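Local coordinates for ATPase associated with various cellular activities, AAA_5 (Staphylothermus marinus, PDB 6N0S), which probably binds and hydrolyses ATP as an McrB restriction protein, and carries at its N-terminus an EVE-like, PUA-related domain that probably binds nucleic acid, at residues K96-L99 / R100-L104; I118-R121 / R122-P126; D150-R153 / D154-H158; W19-T23 / L24-G28. All coordinates share one frame; numbering follows the deposited sequence.

Interaction 1: residues K96-L99 / R100-L104; sequences KKVL and RKIFL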
loop_
_atom_site.group_PDB
_atom_site.type_symbol
_atom_site.label_atom_id
_atom_site.label_comp_id
_atom_site.label_asym_id
_atom_site.label_seq_id
_atom_site.Cartn_x
_atom_site.Cartn_y
_atom_site.Cartn_z
ATOM N N LYS A 96 12.168 9.713 1.943
ATOM C CA LYS A 96 12.602 9.826 0.531
ATOM C C LYS A 96 13.918 9.113 0.273
ATOM O O LYS A 96 14.113 8.475 -0.767
ATOM C CB LYS A 96 12.846 11.275 0.154
ATOM C CG LYS A 96 11.727 12.081 -0.246
ATOM C CD LYS A 96 12.281 13.498 -0.341
ATOM C CE LYS A 96 12.007 14.110 -1.702
ATOM N NZ LYS A 96 12.906 13.548 -2.724
ATOM N N LYS A 97 14.875 9.316 1.172
ATOM C CA LYS A 97 16.194 8.747 0.996
ATOM C C LYS A 97 16.161 7.240 1.200
ATOM O O LYS A 97 16.833 6.492 0.489
ATOM C CB LYS A 97 17.148 9.461 1.964
ATOM C CG LYS A 97 18.580 9.036 1.915
ATOM C CD LYS A 97 19.420 9.884 2.883
ATOM C CE LYS A 97 20.887 9.467 2.877
ATOM N NZ LYS A 97 21.584 9.887 1.597
ATOM N N VAL A 98 15.361 6.762 2.149
ATOM C CA VAL A 98 15.231 5.318 2.354
ATOM C C VAL A 98 14.539 4.665 1.166
ATOM O O VAL A 98 14.942 3.592 0.697
ATOM C CB VAL A 98 14.463 5.043 3.658
ATOM C CG1 VAL A 98 14.116 3.571 3.755
ATOM C CG2 VAL A 98 15.260 5.530 4.869
ATOM N N LEU A 99 13.446 5.272 0.694
ATOM C CA LEU A 99 12.731 4.709 -0.456
ATOM C C LEU A 99 13.578 4.749 -1.721
ATOM O O LEU A 99 13.553 3.801 -2.520
ATOM C CB LEU A 99 11.434 5.466 -0.689
ATOM C CG LEU A 99 10.412 5.372 0.461
ATOM C CD1 LEU A 99 9.255 6.380 0.268
ATOM C CD2 LEU A 99 9.907 3.964 0.512
ATOM N N ARG A 100 14.301 5.847 -1.951
ATOM C CA ARG A 100 15.137 5.911 -3.164
ATOM C C ARG A 100 16.140 4.761 -3.193
ATOM O O ARG A 100 16.350 4.121 -4.237
ATOM C CB ARG A 100 15.863 7.262 -3.239
ATOM C CG ARG A 100 16.903 7.392 -4.435
ATOM C CD ARG A 100 17.442 8.841 -4.599
ATOM N NE ARG A 100 16.407 9.805 -4.962
ATOM C CZ ARG A 100 15.990 10.079 -6.189
ATOM N NH1 ARG A 100 16.530 9.483 -7.253
ATOM N NH2 ARG A 100 15.014 10.966 -6.345
ATOM N N LYS A 101 16.776 4.478 -2.053
ATOM C CA LYS A 101 17.687 3.343 -1.987
ATOM C C LYS A 101 16.960 2.040 -2.276
ATOM O O LYS A 101 17.437 1.212 -3.060
ATOM C CB LYS A 101 18.377 3.301 -0.625
ATOM C CG LYS A 101 19.165 2.027 -0.370
ATOM C CD LYS A 101 20.029 2.168 0.882
ATOM C CE LYS A 101 20.448 0.819 1.442
ATOM N NZ LYS A 101 20.975 -0.092 0.377
ATOM N N ILE A 102 15.797 1.830 -1.663
ATOM C CA ILE A 102 15.079 0.584 -1.919
ATOM C C ILE A 102 14.707 0.475 -3.393
ATOM O O ILE A 102 14.837 -0.593 -4.006
ATOM C CB ILE A 102 13.842 0.478 -1.011
ATOM C CG1 ILE A 102 14.273 0.292 0.432
ATOM C CG2 ILE A 102 13.011 -0.704 -1.420
ATOM C CD1 ILE A 102 13.198 0.615 1.468
ATOM N N PHE A 103 14.205 1.562 -3.988
ATOM C CA PHE A 103 13.760 1.464 -5.371
ATOM C C PHE A 103 14.957 1.238 -6.317
ATOM O O PHE A 103 14.874 0.427 -7.251
ATOM C CB PHE A 103 12.955 2.722 -5.755
ATOM C CG PHE A 103 11.619 2.904 -5.010
ATOM C CD1 PHE A 103 11.060 1.912 -4.209
ATOM C CD2 PHE A 103 10.923 4.091 -5.152
ATOM C CE1 PHE A 103 9.833 2.126 -3.547
ATOM C CE2 PHE A 103 9.713 4.307 -4.513
ATOM C CZ PHE A 103 9.164 3.324 -3.717
ATOM N N LEU A 104 16.089 1.924 -6.080
ATOM C CA LEU A 104 17.282 1.710 -6.926
ATOM C C LEU A 104 17.784 0.279 -6.810
ATOM O O LEU A 104 18.075 -0.364 -7.822
ATOM C CB LEU A 104 18.421 2.687 -6.570
ATOM C CG LEU A 104 18.264 4.174 -6.954
ATOM C CD1 LEU A 104 19.232 5.088 -6.167
ATOM C CD2 LEU A 104 18.415 4.418 -8.452
HETATM O O HOH W 1 14.952 11.121 -2.783
#
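Leu-99 and Phe-103 meet one helical turn apart. The carbonyl O of Leu-99 lies over one face of the Phe-103 ring, 3.3 Å from CG, while also accepting a hydrogen bond from the backbone N of Phe-103 at 2.8 Å. The two side chains touch more lightly at their ends, Leu-99 CD2 coming 4.3 Å from Phe-103 CZ. Beside them Val-98 and Ile-102 extend alongside each other in one direction, with Val-98 CG1 3.8 Å from Ile-102 CD1. The i to i+4 backbone bonds of a regular alpha-helix set this spacing. On the polar flank, Arg-100 leaves the backbone extended, CG anti to its N (chi1 174°), and then bends at chi3 (-64°), which brings NE to a water at 2.9 Å lying in the guanidinium plane. That water also reaches Lys-96 O and NZ, both weakly, so it links two like-charged side chains. The far end of Arg-100 is held by a salt bridge to Asp-114, and Lys-101 pairs with Asp-105. Helix 92-105 thus lays Val-98 and Leu-99 on Leu-134 of strand 132-136, sets Leu-99 also against Trp-32 of strand 30-34, and turns Arg-100 and Phe-103 to Ile-113 of helix 110-124.

Interaction 2: residues I118-R121 / R122-P126; sequences IAIR and RIIRP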
loop_
_atom_site.group_PDB
_atom_site.type_symbol
_atom_site.label_atom_id
_atom_site.label_comp_id
_atom_site.label_asym_id
_atom_site.label_seq_id
_atom_site.Cartn_x
_atom_site.Cartn_y
_atom_site.Cartn_z
ATOM N N ILE A 118 8.183 13.790 -7.138
ATOM C CA ILE A 118 7.569 15.037 -7.596
ATOM C C ILE A 118 6.063 14.876 -7.678
ATOM O O ILE A 118 5.303 15.785 -7.318
ATOM C CB ILE A 118 8.155 15.466 -8.959
ATOM C CG1 ILE A 118 9.302 16.427 -8.779
ATOM C CG2 ILE A 118 7.155 16.213 -9.811
ATOM C CD1 ILE A 118 10.443 15.817 -8.253
ATOM N N ALA A 119 5.607 13.726 -8.171
ATOM C CA ALA A 119 4.170 13.481 -8.262
ATOM C C ALA A 119 3.535 13.381 -6.880
ATOM O O ALA A 119 2.500 13.999 -6.617
ATOM C CB ALA A 119 3.923 12.206 -9.066
ATOM N N ILE A 120 4.149 12.619 -5.977
ATOM C CA ILE A 120 3.626 12.491 -4.618
ATOM C C ILE A 120 3.596 13.849 -3.928
ATOM O O ILE A 120 2.607 14.222 -3.283
ATOM C CB ILE A 120 4.472 11.491 -3.806
ATOM C CG1 ILE A 120 4.397 10.076 -4.391
ATOM C CG2 ILE A 120 4.000 11.467 -2.360
ATOM C CD1 ILE A 120 2.999 9.566 -4.646
ATOM N N ARG A 121 4.696 14.600 -4.028
ATOM C CA ARG A 121 4.828 15.823 -3.238
ATOM C C ARG A 121 3.802 16.862 -3.660
ATOM O O ARG A 121 3.310 17.625 -2.824
ATOM C CB ARG A 121 6.244 16.395 -3.365
ATOM C CG ARG A 121 6.682 17.140 -2.106
ATOM C CD ARG A 121 7.222 18.533 -2.422
ATOM N NE ARG A 121 6.266 19.596 -2.092
ATOM C CZ ARG A 121 5.481 20.214 -2.980
ATOM N NH1 ARG A 121 4.651 21.165 -2.568
ATOM N NH2 ARG A 121 5.512 19.883 -4.274
ATOM N N ARG A 122 3.462 16.899 -4.947
ATOM C CA ARG A 122 2.337 17.705 -5.410
ATOM C C ARG A 122 1.096 17.490 -4.553
ATOM O O ARG A 122 0.316 18.421 -4.321
ATOM C CB ARG A 122 1.983 17.352 -6.854
ATOM C CG ARG A 122 2.928 17.852 -7.891
ATOM C CD ARG A 122 2.364 17.575 -9.244
ATOM N NE ARG A 122 1.191 18.407 -9.475
ATOM C CZ ARG A 122 1.236 19.695 -9.816
ATOM N NH1 ARG A 122 2.407 20.324 -9.982
ATOM N NH2 ARG A 122 0.102 20.352 -9.997
ATOM N N ILE A 123 0.879 16.259 -4.098
ATOM C CA ILE A 123 -0.400 15.873 -3.528
ATOM C C ILE A 123 -0.415 15.976 -2.006
ATOM O O ILE A 123 -1.411 16.417 -1.425
ATOM C CB ILE A 123 -0.743 14.455 -4.026
ATOM C CG1 ILE A 123 -1.098 14.551 -5.502
ATOM C CG2 ILE A 123 -1.927 13.847 -3.265
ATOM C CD1 ILE A 123 -1.036 13.268 -6.185
ATOM N N ILE A 124 0.654 15.575 -1.323
ATOM C CA ILE A 124 0.609 15.514 0.136
ATOM C C ILE A 124 1.250 16.708 0.840
ATOM O O ILE A 124 0.921 16.961 2.013
ATOM C CB ILE A 124 1.220 14.202 0.680
ATOM C CG1 ILE A 124 2.678 14.035 0.290
ATOM C CG2 ILE A 124 0.406 13.016 0.212
ATOM C CD1 ILE A 124 3.310 12.810 0.906
ATOM N N ARG A 125 2.135 17.442 0.178
ATOM C CA ARG A 125 2.727 18.677 0.703
ATOM C C ARG A 125 3.186 18.547 2.153
ATOM O O ARG A 125 2.593 19.142 3.053
ATOM C CB ARG A 125 1.729 19.826 0.555
ATOM C CG ARG A 125 1.209 19.958 -0.885
ATOM C CD ARG A 125 0.158 21.035 -1.055
ATOM N NE ARG A 125 -1.118 20.674 -0.441
ATOM C CZ ARG A 125 -2.013 19.850 -0.982
ATOM N NH1 ARG A 125 -1.794 19.289 -2.167
ATOM N NH2 ARG A 125 -3.135 19.580 -0.339
ATOM N N PRO A 126 4.257 17.810 2.415
ATOM C CA PRO A 126 4.725 17.660 3.787
ATOM C C PRO A 126 5.253 18.969 4.345
ATOM O O PRO A 126 5.672 19.867 3.620
ATOM C CB PRO A 126 5.855 16.631 3.669
ATOM C CG PRO A 126 5.695 16.025 2.325
ATOM C CD PRO A 126 5.128 17.101 1.472
#
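The C-terminal turn of helix 110-124 packs Ile-124 against Ile-120, and the chain leaves the helix at Arg-125, whose phi is positive (45°). Ile-124 carries CG1 in the crowded position between its backbone N and carbonyl carbon (chi1 60°); from there CD1 reaches Ile-120 CG2 at 3.6 Å, the two side chains meeting at a slant. The backbone tightens at the same place. Ile-120 O accepts two N-H groups: Ile-124 N at 3.1 Å, close to the direction of the carbonyl bond, and Ile-123 N at 2.8 Å, well above the carbonyl plane. This mixture of i+4 and i+3 bonds marks the winding down of the helix, and Arg-125 N closes its last turn on Arg-121 O at 3.2 Å. Arg-125 then folds back, its NH1 donating to Arg-122 O at 3.1 Å with that oxygen in the guanidinium plane, though the bond is bent (136°). Arg-121 crosses Arg-125 at about a right angle, and its aliphatic CG lies 3.9 Å from Pro-126 CD, where the chain turns off. Arg-121, Arg-122 and Arg-125 all lie exposed, which would make this surface basic. The isoleucines pack on the fold: Ile-120 lies on Trp-32 and Ile-124 on Met-34 of strand 30-34, and Ile-124 joins Pro-126 on Phe-132 of strand 132-136. Arg-121 and Pro-126 touch Trp-92 at the start of helix 92-105.

Interaction 3: residues D150-R153 / D154-H158; sequences DQVR and DIISH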
loop_
_atom_site.group_PDB
_atom_site.type_symbol
_atom_site.label_atom_id
_atom_site.label_comp_id
_atom_site.label_asym_id
_atom_site.label_seq_id
_atom_site.Cartn_x
_atom_site.Cartn_y
_atom_site.Cartn_z
ATOM N N ASP A 150 -14.506 -5.012 -11.933
ATOM C CA ASP A 150 -15.817 -5.518 -12.331
ATOM C C ASP A 150 -15.986 -7.008 -12.033
ATOM O O ASP A 150 -17.117 -7.470 -11.862
ATOM C CB ASP A 150 -16.041 -5.238 -13.815
ATOM C CG ASP A 150 -17.473 -5.457 -14.228
ATOM O OD1 ASP A 150 -18.352 -4.678 -13.780
ATOM O OD2 ASP A 150 -17.724 -6.417 -14.988
ATOM N N GLN A 151 -14.895 -7.768 -11.926
ATOM C CA GLN A 151 -15.019 -9.180 -11.596
ATOM C C GLN A 151 -15.409 -9.417 -10.146
ATOM O O GLN A 151 -15.876 -10.511 -9.824
ATOM C CB GLN A 151 -13.705 -9.913 -11.862
ATOM C CG GLN A 151 -13.327 -10.150 -13.333
ATOM C CD GLN A 151 -11.919 -10.709 -13.477
ATOM O OE1 GLN A 151 -10.984 -9.969 -13.766
ATOM N NE2 GLN A 151 -11.758 -12.012 -13.241
ATOM N N VAL A 152 -15.197 -8.451 -9.253
ATOM C CA VAL A 152 -15.433 -8.694 -7.836
ATOM C C VAL A 152 -16.235 -7.558 -7.215
ATOM O O VAL A 152 -16.313 -7.451 -5.988
ATOM C CB VAL A 152 -14.115 -8.900 -7.073
ATOM C CG1 VAL A 152 -13.412 -10.102 -7.588
ATOM C CG2 VAL A 152 -13.207 -7.663 -7.177
ATOM N N ARG A 153 -16.881 -6.743 -8.052
ATOM C CA ARG A 153 -17.516 -5.518 -7.580
ATOM C C ARG A 153 -18.650 -5.797 -6.602
ATOM O O ARG A 153 -18.967 -4.943 -5.775
ATOM C CB ARG A 153 -18.030 -4.705 -8.776
ATOM C CG ARG A 153 -19.067 -5.405 -9.644
ATOM C CD ARG A 153 -19.529 -4.524 -10.815
ATOM N NE ARG A 153 -19.940 -3.187 -10.380
ATOM C CZ ARG A 153 -19.306 -2.048 -10.668
ATOM N NH1 ARG A 153 -18.209 -2.039 -11.415
ATOM N NH2 ARG A 153 -19.778 -0.894 -10.210
ATOM N N ASP A 154 -19.273 -6.968 -6.685
ATOM C CA ASP A 154 -20.378 -7.311 -5.809
ATOM C C ASP A 154 -19.909 -8.055 -4.574
ATOM O O ASP A 154 -20.737 -8.424 -3.740
ATOM C CB ASP A 154 -21.427 -8.124 -6.584
ATOM C CG ASP A 154 -22.198 -7.261 -7.599
ATOM O OD1 ASP A 154 -22.574 -6.125 -7.242
ATOM O OD2 ASP A 154 -22.407 -7.695 -8.752
ATOM N N ILE A 155 -18.601 -8.202 -4.409
ATOM C CA ILE A 155 -18.002 -8.939 -3.308
ATOM C C ILE A 155 -17.321 -7.998 -2.326
ATOM O O ILE A 155 -17.601 -8.025 -1.121
ATOM C CB ILE A 155 -17.004 -9.982 -3.849
ATOM C CG1 ILE A 155 -17.766 -11.078 -4.579
ATOM C CG2 ILE A 155 -16.144 -10.547 -2.728
ATOM C CD1 ILE A 155 -16.917 -11.835 -5.556
ATOM N N ILE A 156 -16.412 -7.165 -2.825
ATOM C CA ILE A 156 -15.778 -6.124 -2.020
ATOM C C ILE A 156 -16.574 -4.832 -2.181
ATOM O O ILE A 156 -17.403 -4.710 -3.087
ATOM C CB ILE A 156 -14.290 -5.935 -2.396
ATOM C CG1 ILE A 156 -14.064 -5.814 -3.917
ATOM C CG2 ILE A 156 -13.455 -7.113 -1.868
ATOM C CD1 ILE A 156 -14.245 -4.405 -4.506
ATOM N N SER A 157 -16.331 -3.850 -1.318
ATOM C CA SER A 157 -17.128 -2.638 -1.330
ATOM C C SER A 157 -16.224 -1.450 -1.633
ATOM O O SER A 157 -15.744 -0.755 -0.731
ATOM C CB SER A 157 -17.880 -2.461 0.004
ATOM O OG SER A 157 -18.897 -1.497 -0.204
ATOM N N HIS A 158 -16.044 -1.195 -2.919
ATOM C CA HIS A 158 -15.177 -0.115 -3.375
ATOM C C HIS A 158 -15.653 1.250 -2.875
ATOM O O HIS A 158 -14.830 2.133 -2.633
ATOM C CB HIS A 158 -15.105 -0.173 -4.912
ATOM C CG HIS A 158 -14.342 0.941 -5.547
ATOM N ND1 HIS A 158 -14.910 2.161 -5.839
ATOM C CD2 HIS A 158 -13.070 0.997 -6.017
ATOM C CE1 HIS A 158 -14.011 2.940 -6.413
ATOM N NE2 HIS A 158 -12.886 2.255 -6.541
HETATM O O HOH W 2 -17.576 -2.317 -5.046
#
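Val-152 and Ile-156 form the close-packed side of this loop turn. Val-152 CG2 sits 3.8 Å from Ile-156 CG1, and Ile-156 places CG1 between its own backbone N and carbonyl carbon (chi1 48°), folding the side chain back over the turn, where CG1 also comes 3.5 Å from Val-152 O. Val-152 O is gripped twice: Ile-156 N lies almost straight ahead of it at 3.2 Å, and Ile-155 N sits well above the carbonyl plane at 2.9 Å. Both bonds converge on that one oxygen and close the turn. The outer side is much looser. Arg-153 bends at chi3 (-51°) and makes a long salt bridge, NH1 to Asp-150 OD1 at 3.5 Å, whereas it meets Asp-154 merely through its aliphatic part, CG lying 4.1 Å from OD2, with the guanidinium and carboxylate planes far from parallel. A water spans the mouth of the turn, donating a hydrogen bond to Arg-153 O and accepting one from His-158 N at 2.9 Å. The turn belongs to the long connection from strand 138-148 to strand 166-169; Ile-155 and Ile-156 touch Asp-173 of helix 171-178, while Val-152 meets Arg-180 just beyond that helix.

Interaction 4: residues W19-T23 / L24-G28; sequences WILPT and LDHIG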
loop_
_atom_site.group_PDB
_atom_site.type_symbol
_atom_site.label_atom_id
_atom_site.label_comp_id
_atom_site.label_asym_id
_atom_site.label_seq_id
_atom_site.Cartn_x
_atom_site.Cartn_y
_atom_site.Cartn_z
ATOM N N TRP A 19 -3.487 7.631 -7.444
ATOM C CA TRP A 19 -2.964 8.884 -7.957
ATOM C C TRP A 19 -2.121 8.602 -9.188
ATOM O O TRP A 19 -1.640 7.483 -9.387
ATOM C CB TRP A 19 -2.154 9.619 -6.872
ATOM C CG TRP A 19 -2.992 9.923 -5.620
ATOM C CD1 TRP A 19 -3.088 9.149 -4.481
ATOM C CD2 TRP A 19 -3.856 11.060 -5.396
ATOM N NE1 TRP A 19 -3.951 9.739 -3.580
ATOM C CE2 TRP A 19 -4.439 10.902 -4.112
ATOM C CE3 TRP A 19 -4.193 12.190 -6.150
ATOM C CZ2 TRP A 19 -5.313 11.831 -3.570
ATOM C CZ3 TRP A 19 -5.067 13.122 -5.606
ATOM C CH2 TRP A 19 -5.625 12.934 -4.330
ATOM N N ILE A 20 -1.950 9.623 -10.038
ATOM C CA ILE A 20 -1.133 9.434 -11.239
ATOM C C ILE A 20 0.274 9.088 -10.796
ATOM O O ILE A 20 0.814 9.701 -9.870
ATOM C CB ILE A 20 -1.142 10.693 -12.124
ATOM C CG1 ILE A 20 -2.536 10.962 -12.682
ATOM C CG2 ILE A 20 -0.125 10.543 -13.316
ATOM C CD1 ILE A 20 -2.741 12.402 -13.085
ATOM N N LEU A 21 0.864 8.094 -11.435
ATOM C CA LEU A 21 2.193 7.625 -11.090
ATOM C C LEU A 21 3.016 7.468 -12.356
ATOM O O LEU A 21 2.468 7.153 -13.405
ATOM C CB LEU A 21 2.137 6.269 -10.373
ATOM C CG LEU A 21 1.598 6.271 -8.952
ATOM C CD1 LEU A 21 1.484 4.828 -8.475
ATOM C CD2 LEU A 21 2.492 7.113 -8.039
ATOM N N PRO A 22 4.332 7.675 -12.284
ATOM C CA PRO A 22 5.182 7.456 -13.467
ATOM C C PRO A 22 5.502 5.996 -13.717
ATOM O O PRO A 22 6.082 5.672 -14.758
ATOM C CB PRO A 22 6.447 8.235 -13.118
ATOM C CG PRO A 22 6.517 8.140 -11.609
ATOM C CD PRO A 22 5.084 8.283 -11.173
ATOM N N THR A 23 5.153 5.102 -12.801
ATOM C CA THR A 23 5.503 3.693 -12.913
ATOM C C THR A 23 4.673 2.929 -11.895
ATOM O O THR A 23 4.219 3.511 -10.921
ATOM C CB THR A 23 6.999 3.455 -12.638
ATOM O OG1 THR A 23 7.304 2.066 -12.797
ATOM C CG2 THR A 23 7.357 3.863 -11.220
ATOM N N LEU A 24 4.491 1.627 -12.135
ATOM C CA LEU A 24 3.955 0.697 -11.141
ATOM C C LEU A 24 5.008 -0.266 -10.620
ATOM O O LEU A 24 4.683 -1.155 -9.824
ATOM C CB LEU A 24 2.786 -0.104 -11.737
ATOM C CG LEU A 24 1.656 0.737 -12.355
ATOM C CD1 LEU A 24 0.591 -0.142 -13.011
ATOM C CD2 LEU A 24 1.023 1.657 -11.343
ATOM N N ASP A 25 6.261 -0.113 -11.058
ATOM C CA ASP A 25 7.321 -1.061 -10.732
ATOM C C ASP A 25 7.651 -1.067 -9.242
ATOM O O ASP A 25 8.172 -2.062 -8.729
ATOM C CB ASP A 25 8.591 -0.725 -11.533
ATOM C CG ASP A 25 8.437 -0.971 -13.035
ATOM O OD1 ASP A 25 7.384 -1.486 -13.462
ATOM O OD2 ASP A 25 9.393 -0.675 -13.789
ATOM N N HIS A 26 7.381 0.019 -8.536
ATOM C CA HIS A 26 7.653 0.056 -7.106
ATOM C C HIS A 26 6.581 -0.645 -6.271
ATOM O O HIS A 26 6.755 -0.788 -5.054
ATOM C CB HIS A 26 7.729 1.484 -6.655
ATOM C CG HIS A 26 6.434 2.199 -6.822
ATOM N ND1 HIS A 26 5.841 2.381 -8.057
ATOM C CD2 HIS A 26 5.583 2.719 -5.908
ATOM C CE1 HIS A 26 4.687 3.008 -7.894
ATOM N NE2 HIS A 26 4.514 3.230 -6.603
ATOM N N ILE A 27 5.471 -1.024 -6.878
ATOM C CA ILE A 27 4.337 -1.547 -6.121
ATOM C C ILE A 27 4.660 -2.965 -5.704
ATOM O O ILE A 27 5.078 -3.783 -6.530
ATOM C CB ILE A 27 3.040 -1.479 -6.934
ATOM C CG1 ILE A 27 2.651 -0.009 -7.108
ATOM C CG2 ILE A 27 1.864 -2.195 -6.151
ATOM C CD1 ILE A 27 1.455 0.231 -7.994
ATOM N N GLY A 28 4.517 -3.244 -4.409
ATOM C CA GLY A 28 4.901 -4.522 -3.868
ATOM C C GLY A 28 6.161 -4.485 -3.042
ATOM O O GLY A 28 6.482 -5.491 -2.400
#
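Leu-21 reaches forward to His-26, its CD1 meeting the imidazole at the edge, in the ring plane, 3.7 Å from CE1. The two side chains cross at about a right angle, and the same CD1 makes a looser apolar contact with Leu-24 CD2. Two residues on, Thr-23 does most of the work. Its OG1 stands anti to the backbone N (chi1 -178°) and accepts a hydrogen bond from Asp-25 N at 3.0 Å, nearly straight (167°), which makes an ST turn. Thr-23 also lays CG2 near His-26 ND1, at 3.8 Å, and its carbonyl O lies at the edge of the same ring, in plane, 3.1 Å from CE1. His-26 takes this place because CG is set between its backbone N and carbonyl carbon (chi1 64°), swinging the ring back toward Thr-23. A valine at Thr-23 would probably leave Asp-25 N without its acceptor and let the bend at the start of the turn shift. The ST turn overlaps a type I beta turn (Leu-24 to Ile-27), closed by Ile-27 N on Leu-24 O at 3.1 Å, and Ile-27 CG1 then covers one face of the His-26 ring, offset toward its rim. The two turns lie in the connection between strand 12-17 and strand 30-34. Helix 110-124 covers part of them, with Tyr-116 touching Leu-21 and Thr-112 against Thr-23, while Leu-24 and Ile-27 lie on Ile-61 of strand 54-61.

Along the chain the order is interaction 4, then 1, 2 and 3. Interactions 1 and 2 lie on successive helices, 92-105 and 110-124, with centres 16 Å apart and no direct touch. Interaction 4 lies 14 Å, centre to centre, from each and joins them: Phe-103 CZ packs 3.8 Å from His-26 CB, and Ile-123 rests on Trp-19. Tyr-116 of helix 110-124 meets both Phe-103 and His-26 edge-to-face. The loop between strands 12-17 and 30-34 is thereby built against the helix pair 92-105 and 110-124 of the EVE-like domain. Interaction 3 stands apart, 34 Å from interaction 1 between centres and across the chain's centre, packed beside the C-terminal helix 171-178.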